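Local coordinates for protein XRE family transcriptional regulator (Enterobacter cloacae subsp. cloacae, PDB 6B8W) that probably regulates transcription by binding DNA through a separate helix-turn-helix domain, this chain being its cupin domain, which carries a manganese-binding site, at residues I22-G27 and V85-L90; E41-I46 and V67-D72; L50-D55 and K73-R78. All blocks are in the same frame, centred on the assembly; numbering follows the deposited sequence.

Interaction 1: I22-G27 and V85-L90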
loop_
_atom_site.group_PDB
_atom_site.type_symbol
_atom_site.label_atom_id
_atom_site.label_comp_id
_atom_site.label_asym_id
_atom_site.label_seq_id
_atom_site.Cartn_x
_atom_site.Cartn_y
_atom_site.Cartn_z
ATOM N N ILE A 22 -3.895 8.183 -4.217
ATOM C CA ILE A 22 -4.954 8.973 -4.840
ATOM C C ILE A 22 -5.904 9.560 -3.813
ATOM O O ILE A 22 -6.332 8.869 -2.897
ATOM C CB ILE A 22 -5.753 8.073 -5.800
ATOM C CG1 ILE A 22 -4.805 7.460 -6.852
ATOM C CG2 ILE A 22 -6.912 8.836 -6.449
ATOM C CD1 ILE A 22 -5.462 6.467 -7.788
ATOM N N ILE A 23 -6.228 10.839 -3.972
ATOM C CA ILE A 23 -7.190 11.511 -3.104
ATOM C C ILE A 23 -8.357 11.936 -4.021
ATOM O O ILE A 23 -8.156 12.664 -4.993
ATOM C CB ILE A 23 -6.605 12.694 -2.368
ATOM C CG1 ILE A 23 -5.454 12.207 -1.457
ATOM C CG2 ILE A 23 -7.693 13.368 -1.535
ATOM C CD1 ILE A 23 -4.687 13.303 -0.745
ATOM N N LEU A 24 -9.554 11.474 -3.678
ATOM C CA LEU A 24 -10.774 11.727 -4.450
ATOM C C LEU A 24 -11.708 12.594 -3.605
ATOM O O LEU A 24 -12.083 12.230 -2.476
ATOM C CB LEU A 24 -11.395 10.363 -4.818
ATOM C CG LEU A 24 -12.424 10.181 -5.917
ATOM C CD1 LEU A 24 -11.916 10.686 -7.273
ATOM C CD2 LEU A 24 -12.810 8.696 -6.009
ATOM N N ALA A 25 -12.051 13.765 -4.143
ATOM C CA ALA A 25 -12.885 14.737 -3.449
ATOM C C ALA A 25 -14.328 14.268 -3.329
ATOM O O ALA A 25 -14.766 13.438 -4.115
ATOM C CB ALA A 25 -12.840 16.081 -4.173
ATOM N N PRO A 26 -15.068 14.804 -2.345
ATOM C CA PRO A 26 -16.467 14.426 -2.197
ATOM C C PRO A 26 -17.236 14.612 -3.497
ATOM O O PRO A 26 -17.072 15.637 -4.173
ATOM C CB PRO A 26 -16.984 15.408 -1.140
ATOM C CG PRO A 26 -15.781 15.695 -0.320
ATOM C CD PRO A 26 -14.654 15.749 -1.292
ATOM N N GLY A 27 -17.996 13.594 -3.869
ATOM C CA GLY A 27 -18.830 13.633 -5.070
ATOM C C GLY A 27 -18.130 13.325 -6.377
ATOM O O GLY A 27 -18.788 13.231 -7.409
ATOM N N VAL A 85 -11.461 11.027 0.155
ATOM C CA VAL A 85 -11.080 9.633 0.412
ATOM C C VAL A 85 -9.690 9.445 -0.170
ATOM O O VAL A 85 -9.428 9.848 -1.303
ATOM C CB VAL A 85 -12.060 8.593 -0.148
ATOM C CG1 VAL A 85 -12.251 8.735 -1.655
ATOM C CG2 VAL A 85 -11.605 7.178 0.199
ATOM N N HIS A 86 -8.794 8.883 0.647
ATOM C CA HIS A 86 -7.424 8.619 0.266
ATOM C C HIS A 86 -7.267 7.113 0.092
ATOM O O HIS A 86 -7.574 6.354 1.001
ATOM C CB HIS A 86 -6.485 9.131 1.367
ATOM C CG HIS A 86 -5.030 8.886 1.099
ATOM N ND1 HIS A 86 -4.096 8.837 2.110
ATOM C CD2 HIS A 86 -4.358 8.624 -0.047
ATOM C CE1 HIS A 86 -2.901 8.605 1.595
ATOM N NE2 HIS A 86 -3.036 8.446 0.287
ATOM N N PHE A 87 -6.832 6.676 -1.085
ATOM C CA PHE A 87 -6.622 5.254 -1.300
ATOM C C PHE A 87 -5.361 5.035 -2.099
ATOM O O PHE A 87 -4.791 5.973 -2.637
ATOM C CB PHE A 87 -7.836 4.584 -1.951
ATOM C CG PHE A 87 -8.171 5.091 -3.329
ATOM C CD1 PHE A 87 -8.951 6.226 -3.494
ATOM C CD2 PHE A 87 -7.741 4.407 -4.455
ATOM C CE1 PHE A 87 -9.277 6.679 -4.758
ATOM C CE2 PHE A 87 -8.061 4.850 -5.731
ATOM C CZ PHE A 87 -8.839 5.988 -5.891
ATOM N N HIS A 88 -4.869 3.804 -2.083
ATOM C CA HIS A 88 -3.736 3.446 -2.919
ATOM C C HIS A 88 -4.215 2.538 -4.013
ATOM O O HIS A 88 -5.115 1.710 -3.803
ATOM C CB HIS A 88 -2.615 2.692 -2.197
ATOM C CG HIS A 88 -1.913 3.466 -1.138
ATOM N ND1 HIS A 88 -1.031 2.868 -0.260
ATOM C CD2 HIS A 88 -1.983 4.766 -0.776
ATOM C CE1 HIS A 88 -0.569 3.774 0.577
ATOM N NE2 HIS A 88 -1.140 4.931 0.299
ATOM N N SER A 89 -3.597 2.686 -5.176
ATOM C CA SER A 89 -3.870 1.853 -6.324
ATOM C C SER A 89 -2.547 1.229 -6.716
ATOM O O SER A 89 -1.608 1.933 -7.065
ATOM C CB SER A 89 -4.452 2.683 -7.465
ATOM O OG SER A 89 -4.466 1.941 -8.673
ATOM N N LEU A 90 -2.466 -0.093 -6.617
ATOM C CA LEU A 90 -1.269 -0.824 -6.985
ATOM C C LEU A 90 -1.532 -1.506 -8.304
ATOM O O LEU A 90 -2.584 -2.106 -8.488
ATOM C CB LEU A 90 -0.932 -1.883 -5.943
ATOM C CG LEU A 90 -0.444 -1.414 -4.566
ATOM C CD1 LEU A 90 -1.498 -0.648 -3.802
ATOM C CD2 LEU A 90 -0.059 -2.661 -3.794
#
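Phe87 has CG between its backbone N and carbonyl carbon (chi1 63°), which lays the ring over the neighbouring strand, while Ile22, in the conformer described, keeps CG1 beside its own backbone N (chi1 -57°) and sets CG2 and CD1 along the same ring. The two residues form a hydrogen-bonded pair in the antiparallel five-stranded sheet of a cupin beta-sandwich. The contact rests on Ile22 CB, which sits above the ring face, 3.9 Å from the Phe87 centroid, as a CH-pi contact. Leu24 CB reaches the edge of this ring and packs against Val85 CG1, so that Ile22, Leu24, Val85 and Phe87 make one apolar face, turned inward to Leu50 and Tyr77 of the facing sheet.

Four backbone bonds hold the register, two in each of the pairs Ile22–Phe87 and Leu24–Val85; the one from Ile22 N to Phe87 O measures 2.9 Å. Ile23 and His86, the non-hydrogen-bonded pair between them, project from the other face. There His86 NE2 is bonded to Ser21 OG, and the histidine also packs on Asp64 of the second subunit. The imidazole turns its edge to the backbone of the first strand, Ile22 O lying in the ring plane, 3.5 Å from His86 CD2.

Interaction 2: E41-I46 and V67-D72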
loop_
_atom_site.group_PDB
_atom_site.type_symbol
_atom_site.label_atom_id
_atom_site.label_comp_id
_atom_site.label_asym_id
_atom_site.label_seq_id
_atom_site.Cartn_x
_atom_site.Cartn_y
_atom_site.Cartn_z
ATOM N N GLU A 41 -4.853 -4.999 -10.635
ATOM C CA GLU A 41 -4.931 -3.829 -9.798
ATOM C C GLU A 41 -5.412 -4.192 -8.375
ATOM O O GLU A 41 -6.269 -5.074 -8.192
ATOM C CB GLU A 41 -5.828 -2.744 -10.417
ATOM C CG GLU A 41 -5.983 -1.517 -9.518
ATOM C CD GLU A 41 -6.619 -0.284 -10.157
ATOM O OE1 GLU A 41 -6.931 -0.284 -11.376
ATOM O OE2 GLU A 41 -6.812 0.713 -9.403
ATOM N N HIS A 42 -4.804 -3.546 -7.377
ATOM C CA HIS A 42 -5.241 -3.664 -5.984
ATOM C C HIS A 42 -5.607 -2.245 -5.553
ATOM O O HIS A 42 -4.881 -1.303 -5.831
ATOM C CB HIS A 42 -4.133 -4.139 -5.020
ATOM C CG HIS A 42 -3.715 -5.567 -5.172
ATOM N ND1 HIS A 42 -2.862 -5.992 -6.166
ATOM C CD2 HIS A 42 -3.974 -6.658 -4.406
ATOM C CE1 HIS A 42 -2.635 -7.287 -6.027
ATOM N NE2 HIS A 42 -3.298 -7.717 -4.965
ATOM N N VAL A 43 -6.733 -2.103 -4.887
ATOM C CA VAL A 43 -7.127 -0.843 -4.282
ATOM C C VAL A 43 -7.216 -1.127 -2.786
ATOM O O VAL A 43 -7.797 -2.152 -2.378
ATOM C CB VAL A 43 -8.485 -0.355 -4.797
ATOM C CG1 VAL A 43 -9.055 0.755 -3.921
ATOM C CG2 VAL A 43 -8.345 0.140 -6.230
ATOM N N VAL A 44 -6.599 -0.253 -1.993
ATOM C CA VAL A 44 -6.646 -0.317 -0.535
ATOM C C VAL A 44 -7.010 1.076 -0.051
ATOM O O VAL A 44 -6.375 2.059 -0.446
ATOM C CB VAL A 44 -5.290 -0.715 0.085
ATOM C CG1 VAL A 44 -5.362 -0.678 1.611
ATOM C CG2 VAL A 44 -4.864 -2.091 -0.398
ATOM N N VAL A 45 -8.045 1.178 0.773
ATOM C CA VAL A 45 -8.451 2.481 1.318
ATOM C C VAL A 45 -7.560 2.823 2.508
ATOM O O VAL A 45 -7.319 1.988 3.365
ATOM C CB VAL A 45 -9.939 2.477 1.721
ATOM C CG1 VAL A 45 -10.354 3.783 2.390
ATOM C CG2 VAL A 45 -10.804 2.245 0.483
ATOM N N ILE A 46 -7.079 4.059 2.541
ATOM C CA ILE A 46 -6.209 4.536 3.611
ATOM C C ILE A 46 -7.042 5.318 4.610
ATOM O O ILE A 46 -7.009 5.020 5.799
ATOM C CB ILE A 46 -5.060 5.403 3.053
ATOM C CG1 ILE A 46 -4.297 4.645 1.957
ATOM C CG2 ILE A 46 -4.138 5.852 4.167
ATOM C CD1 ILE A 46 -3.841 3.253 2.317
ATOM N N VAL A 67 -9.432 -4.601 -2.478
ATOM C CA VAL A 67 -9.937 -5.501 -3.487
ATOM C C VAL A 67 -8.881 -5.658 -4.561
ATOM O O VAL A 67 -8.193 -4.689 -4.915
ATOM C CB VAL A 67 -11.283 -4.998 -4.075
ATOM C CG1 VAL A 67 -11.170 -3.582 -4.626
ATOM C CG2 VAL A 67 -11.801 -5.952 -5.151
ATOM N N ARG A 68 -8.737 -6.888 -5.047
ATOM C CA ARG A 68 -7.809 -7.235 -6.113
ATOM C C ARG A 68 -8.651 -7.583 -7.320
ATOM O O ARG A 68 -9.577 -8.387 -7.214
ATOM C CB ARG A 68 -7.007 -8.454 -5.709
ATOM C CG ARG A 68 -5.950 -8.914 -6.695
ATOM C CD ARG A 68 -5.449 -10.258 -6.220
ATOM N NE ARG A 68 -4.324 -10.817 -6.956
ATOM C CZ ARG A 68 -4.408 -11.440 -8.131
ATOM N NH1 ARG A 68 -5.567 -11.522 -8.786
ATOM N NH2 ARG A 68 -3.308 -11.954 -8.675
ATOM N N PHE A 69 -8.317 -7.024 -8.484
ATOM C CA PHE A 69 -9.123 -7.277 -9.663
ATOM C C PHE A 69 -8.372 -7.038 -10.962
ATOM O O PHE A 69 -7.238 -6.532 -10.972
ATOM C CB PHE A 69 -10.373 -6.400 -9.607
ATOM C CG PHE A 69 -10.066 -4.926 -9.540
ATOM C CD1 PHE A 69 -9.813 -4.305 -8.324
ATOM C CD2 PHE A 69 -9.996 -4.172 -10.698
ATOM C CE1 PHE A 69 -9.505 -2.950 -8.269
ATOM C CE2 PHE A 69 -9.704 -2.816 -10.656
ATOM C CZ PHE A 69 -9.458 -2.200 -9.444
ATOM N N ALA A 70 -9.027 -7.435 -12.057
ATOM C CA ALA A 70 -8.501 -7.295 -13.399
ATOM C C ALA A 70 -8.558 -5.827 -13.795
ATOM O O ALA A 70 -9.639 -5.284 -14.017
ATOM C CB ALA A 70 -9.309 -8.149 -14.373
ATOM N N GLY A 71 -7.389 -5.206 -13.897
ATOM C CA GLY A 71 -7.276 -3.776 -14.178
ATOM C C GLY A 71 -7.630 -3.391 -15.597
ATOM O O GLY A 71 -7.906 -2.221 -15.875
ATOM N N ASP A 72 -7.611 -4.378 -16.483
ATOM C CA ASP A 72 -7.945 -4.168 -17.892
ATOM C C ASP A 72 -9.464 -4.178 -18.162
ATOM O O ASP A 72 -9.884 -4.011 -19.312
ATOM C CB ASP A 72 -7.208 -5.184 -18.793
ATOM C CG ASP A 72 -7.507 -6.628 -18.449
ATOM O OD1 ASP A 72 -7.925 -6.924 -17.305
ATOM O OD2 ASP A 72 -7.282 -7.488 -19.319
#
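A two-faced antiparallel strand pairing joins Glu41-Ile46 to Val67-Asp72 at one margin of the five-stranded sheet, where strand 66-70 is outermost within the chain. Four backbone bonds set the register, two for Glu41 with Phe69 and two for Val43 with Val67; Phe69 N to Glu41 O is 2.8 Å.

On the inner face, the side chains of Glu41 and Phe69 run side by side. The strand pairing puts Glu41 CB over the ring face, 4.1 Å from the Phe69 centroid; with CG anti to the backbone N (chi1 177°), the extended chain carries CD to 3.5 Å from Phe69 CZ. Carboxylate and ring planes differ by 34°, while Val43 CG2 meets the ring edge 3.9 Å from Phe69 CE1. The carboxylate is thus backed by the Phe69 ring, and OE2 is hydrogen-bonded to both Ser89 OG and Tyr77 OH.

On the outer face, Arg68 CG stands 3.7 Å from the His42 ring centroid, a CH-pi contact. The guanidinium is nearly perpendicular to that ring, and its NE forms a salt bridge with Asp12 of the second subunit. Glu41 is a manganese ligand of this protein, though the site is empty here; an acid on the inward face, among other strand-borne ligands, is typical of cupin metal sites.

Interaction 3: L50-D55 and K73-R78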
loop_
_atom_site.group_PDB
_atom_site.type_symbol
_atom_site.label_atom_id
_atom_site.label_comp_id
_atom_site.label_asym_id
_atom_site.label_seq_id
_atom_site.Cartn_x
_atom_site.Cartn_y
_atom_site.Cartn_z
ATOM N N LEU A 50 -14.498 4.693 0.208
ATOM C CA LEU A 50 -14.454 4.641 -1.236
ATOM C C LEU A 50 -15.513 3.704 -1.816
ATOM O O LEU A 50 -15.743 2.609 -1.297
ATOM C CB LEU A 50 -13.079 4.124 -1.672
ATOM C CG LEU A 50 -12.837 3.966 -3.180
ATOM C CD1 LEU A 50 -12.818 5.328 -3.841
ATOM C CD2 LEU A 50 -11.523 3.240 -3.438
ATOM N N GLU A 51 -16.119 4.114 -2.917
ATOM C CA GLU A 51 -16.995 3.236 -3.656
ATOM C C GLU A 51 -16.225 2.775 -4.908
ATOM O O GLU A 51 -15.632 3.597 -5.603
ATOM C CB GLU A 51 -18.281 3.956 -4.040
ATOM C CG GLU A 51 -19.190 4.240 -2.866
ATOM C CD GLU A 51 -20.393 5.102 -3.242
ATOM O OE1 GLU A 51 -20.262 6.011 -4.104
ATOM O OE2 GLU A 51 -21.470 4.915 -2.617
ATOM N N MET A 52 -16.201 1.466 -5.149
ATOM C CA MET A 52 -15.554 0.875 -6.322
ATOM C C MET A 52 -16.598 0.145 -7.148
ATOM O O MET A 52 -17.376 -0.648 -6.606
ATOM C CB MET A 52 -14.496 -0.172 -5.947
ATOM C CG MET A 52 -13.182 0.361 -5.426
ATOM S SD MET A 52 -12.296 1.423 -6.567
ATOM C CE MET A 52 -11.999 0.303 -7.935
ATOM N N LYS A 53 -16.573 0.382 -8.450
ATOM C CA LYS A 53 -17.447 -0.300 -9.373
ATOM C C LYS A 53 -16.541 -1.297 -10.096
ATOM O O LYS A 53 -15.639 -0.900 -10.819
ATOM C CB LYS A 53 -18.091 0.650 -10.371
ATOM C CG LYS A 53 -19.179 -0.015 -11.181
ATOM C CD LYS A 53 -19.805 0.932 -12.187
ATOM C CE LYS A 53 -21.003 0.274 -12.854
ATOM N NZ LYS A 53 -21.640 1.230 -13.796
ATOM N N ILE A 54 -16.801 -2.579 -9.892
ATOM C CA ILE A 54 -16.000 -3.669 -10.447
ATOM C C ILE A 54 -16.994 -4.711 -10.949
ATOM O O ILE A 54 -17.967 -5.031 -10.252
ATOM C CB ILE A 54 -15.109 -4.278 -9.336
ATOM C CG1 ILE A 54 -14.050 -3.265 -8.892
ATOM C CG2 ILE A 54 -14.437 -5.563 -9.801
ATOM C CD1 ILE A 54 -13.421 -3.572 -7.564
ATOM N N ASP A 55 -16.752 -5.232 -12.151
ATOM C CA ASP A 55 -17.654 -6.183 -12.797
ATOM C C ASP A 55 -19.085 -5.631 -12.859
ATOM O O ASP A 55 -20.052 -6.376 -12.692
ATOM C CB ASP A 55 -17.612 -7.567 -12.099
ATOM C CG ASP A 55 -16.225 -8.223 -12.171
ATOM O OD1 ASP A 55 -15.554 -8.089 -13.210
ATOM O OD2 ASP A 55 -15.801 -8.876 -11.187
ATOM N N LYS A 73 -10.284 -4.408 -17.135
ATOM C CA LYS A 73 -11.745 -4.369 -17.319
ATOM C C LYS A 73 -12.256 -3.015 -16.816
ATOM O O LYS A 73 -11.697 -2.480 -15.868
ATOM C CB LYS A 73 -12.430 -5.486 -16.558
ATOM C CG LYS A 73 -11.970 -6.885 -16.941
ATOM C CD LYS A 73 -12.234 -7.206 -18.397
ATOM C CE LYS A 73 -11.604 -8.527 -18.775
ATOM N NZ LYS A 73 -11.807 -8.770 -20.222
ATOM N N PRO A 74 -13.318 -2.473 -17.438
ATOM C CA PRO A 74 -13.822 -1.161 -16.979
ATOM C C PRO A 74 -14.177 -1.160 -15.495
ATOM O O PRO A 74 -14.761 -2.122 -14.985
ATOM C CB PRO A 74 -15.078 -0.934 -17.831
ATOM C CG PRO A 74 -14.890 -1.789 -19.040
ATOM C CD PRO A 74 -14.051 -2.968 -18.625
ATOM N N HIS A 75 -13.737 -0.134 -14.793
ATOM C CA HIS A 75 -14.040 0.008 -13.371
ATOM C C HIS A 75 -14.064 1.477 -13.057
ATOM O O HIS A 75 -13.630 2.285 -13.885
ATOM C CB HIS A 75 -13.056 -0.762 -12.480
ATOM C CG HIS A 75 -11.613 -0.421 -12.677
ATOM N ND1 HIS A 75 -10.864 -0.929 -13.720
ATOM C CD2 HIS A 75 -10.754 0.295 -11.912
ATOM C CE1 HIS A 75 -9.614 -0.500 -13.605
ATOM N NE2 HIS A 75 -9.525 0.246 -12.521
ATOM N N ALA A 76 -14.573 1.811 -11.876
ATOM C CA ALA A 76 -14.740 3.190 -11.506
ATOM C C ALA A 76 -14.523 3.395 -10.032
ATOM O O ALA A 76 -14.639 2.469 -9.240
ATOM C CB ALA A 76 -16.122 3.668 -11.913
ATOM N N TYR A 77 -14.202 4.630 -9.682
ATOM C CA TYR A 77 -13.916 5.005 -8.328
ATOM C C TYR A 77 -14.835 6.171 -8.019
ATOM O O TYR A 77 -14.897 7.104 -8.794
ATOM C CB TYR A 77 -12.453 5.478 -8.208
ATOM C CG TYR A 77 -11.406 4.583 -8.860
ATOM C CD1 TYR A 77 -11.144 4.670 -10.215
ATOM C CD2 TYR A 77 -10.627 3.718 -8.111
ATOM C CE1 TYR A 77 -10.174 3.881 -10.821
ATOM C CE2 TYR A 77 -9.638 2.930 -8.706
ATOM C CZ TYR A 77 -9.422 3.012 -10.061
ATOM O OH TYR A 77 -8.446 2.245 -10.688
ATOM N N ARG A 78 -15.499 6.138 -6.874
ATOM C CA ARG A 78 -16.427 7.196 -6.535
ATOM C C ARG A 78 -16.392 7.506 -5.050
ATOM O O ARG A 78 -16.252 6.606 -4.226
ATOM C CB ARG A 78 -17.842 6.797 -6.980
ATOM C CG ARG A 78 -18.896 7.891 -6.855
ATOM C CD ARG A 78 -20.230 7.469 -7.468
ATOM N NE ARG A 78 -20.830 6.342 -6.761
ATOM C CZ ARG A 78 -21.948 5.707 -7.121
ATOM N NH1 ARG A 78 -22.631 6.064 -8.207
ATOM N NH2 ARG A 78 -22.412 4.714 -6.366
HETATM O O HOH W 1 -22.271 2.776 -4.026
HETATM O O HOH W 2 -14.286 -4.338 -13.459
#
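Glu51 OE1 and Arg78 NE meet at 2.7 Å in a salt bridge. The arginine approaches from above the carboxylate plane, 43° out of it, and a weak second bond runs from Arg78 NH2 to the same oxygen. A water weakly links Glu51 OE2 to Arg78 NH2, Ser80 also bonds OE1, and Trp58 makes a cation-pi contact with the arginine.

On the opposite, inward face, Met52 bends at chi2 and chi3 and runs alongside Tyr77. This Met-aromatic contact is oblique, the sulfur lying 4.2 Å from the ring centroid; it is tight at Tyr77 CD2, 3.2 Å from Met52 SD, and Met52 CE continues toward Tyr77 CE2.

Behind these side chains stand the antiparallel hydrogen-bonded pairs Glu51–Arg78 and Lys53–Ala76, with Lys53 N to Ala76 O at 3.0 Å, in the smaller sheet of the cupin sandwich. Next to them His75 is fixed in rotation: ND1 donates to Lys73 O at 2.8 Å, almost straight and in the ring plane, and NE2 makes a weak bond to Tyr77 OH, whose stronger partner is Glu41. His75 and Tyr77 are manganese ligands, and no metal is bound here; the bond at ND1 leaves NE2 as the nitrogen turned to the site, consistent with its coordinating the metal.

From the N terminus, strand 17-24 comes early and is paired much later by strand 85-92, so interaction 1 closes a long loop that encloses both other contacts. Within it, strands 40-47 and 50-54 come first, and strands 66-70 and 75-78 follow as their respective partners; interactions 2 and 3 therefore cross, their segments alternating along the chain. Interactions 1 and 2 share the larger sheet, where strands 85-92 and 40-47 are neighbours, and both touch the second subunit. Interaction 3 joins the two central strands of the facing sheet. The two sheets meet where Phe87 packs on Tyr77, and where Val43 CG1 lies 3.5 Å from Leu50 CD2, with the manganese ligands gathered between them.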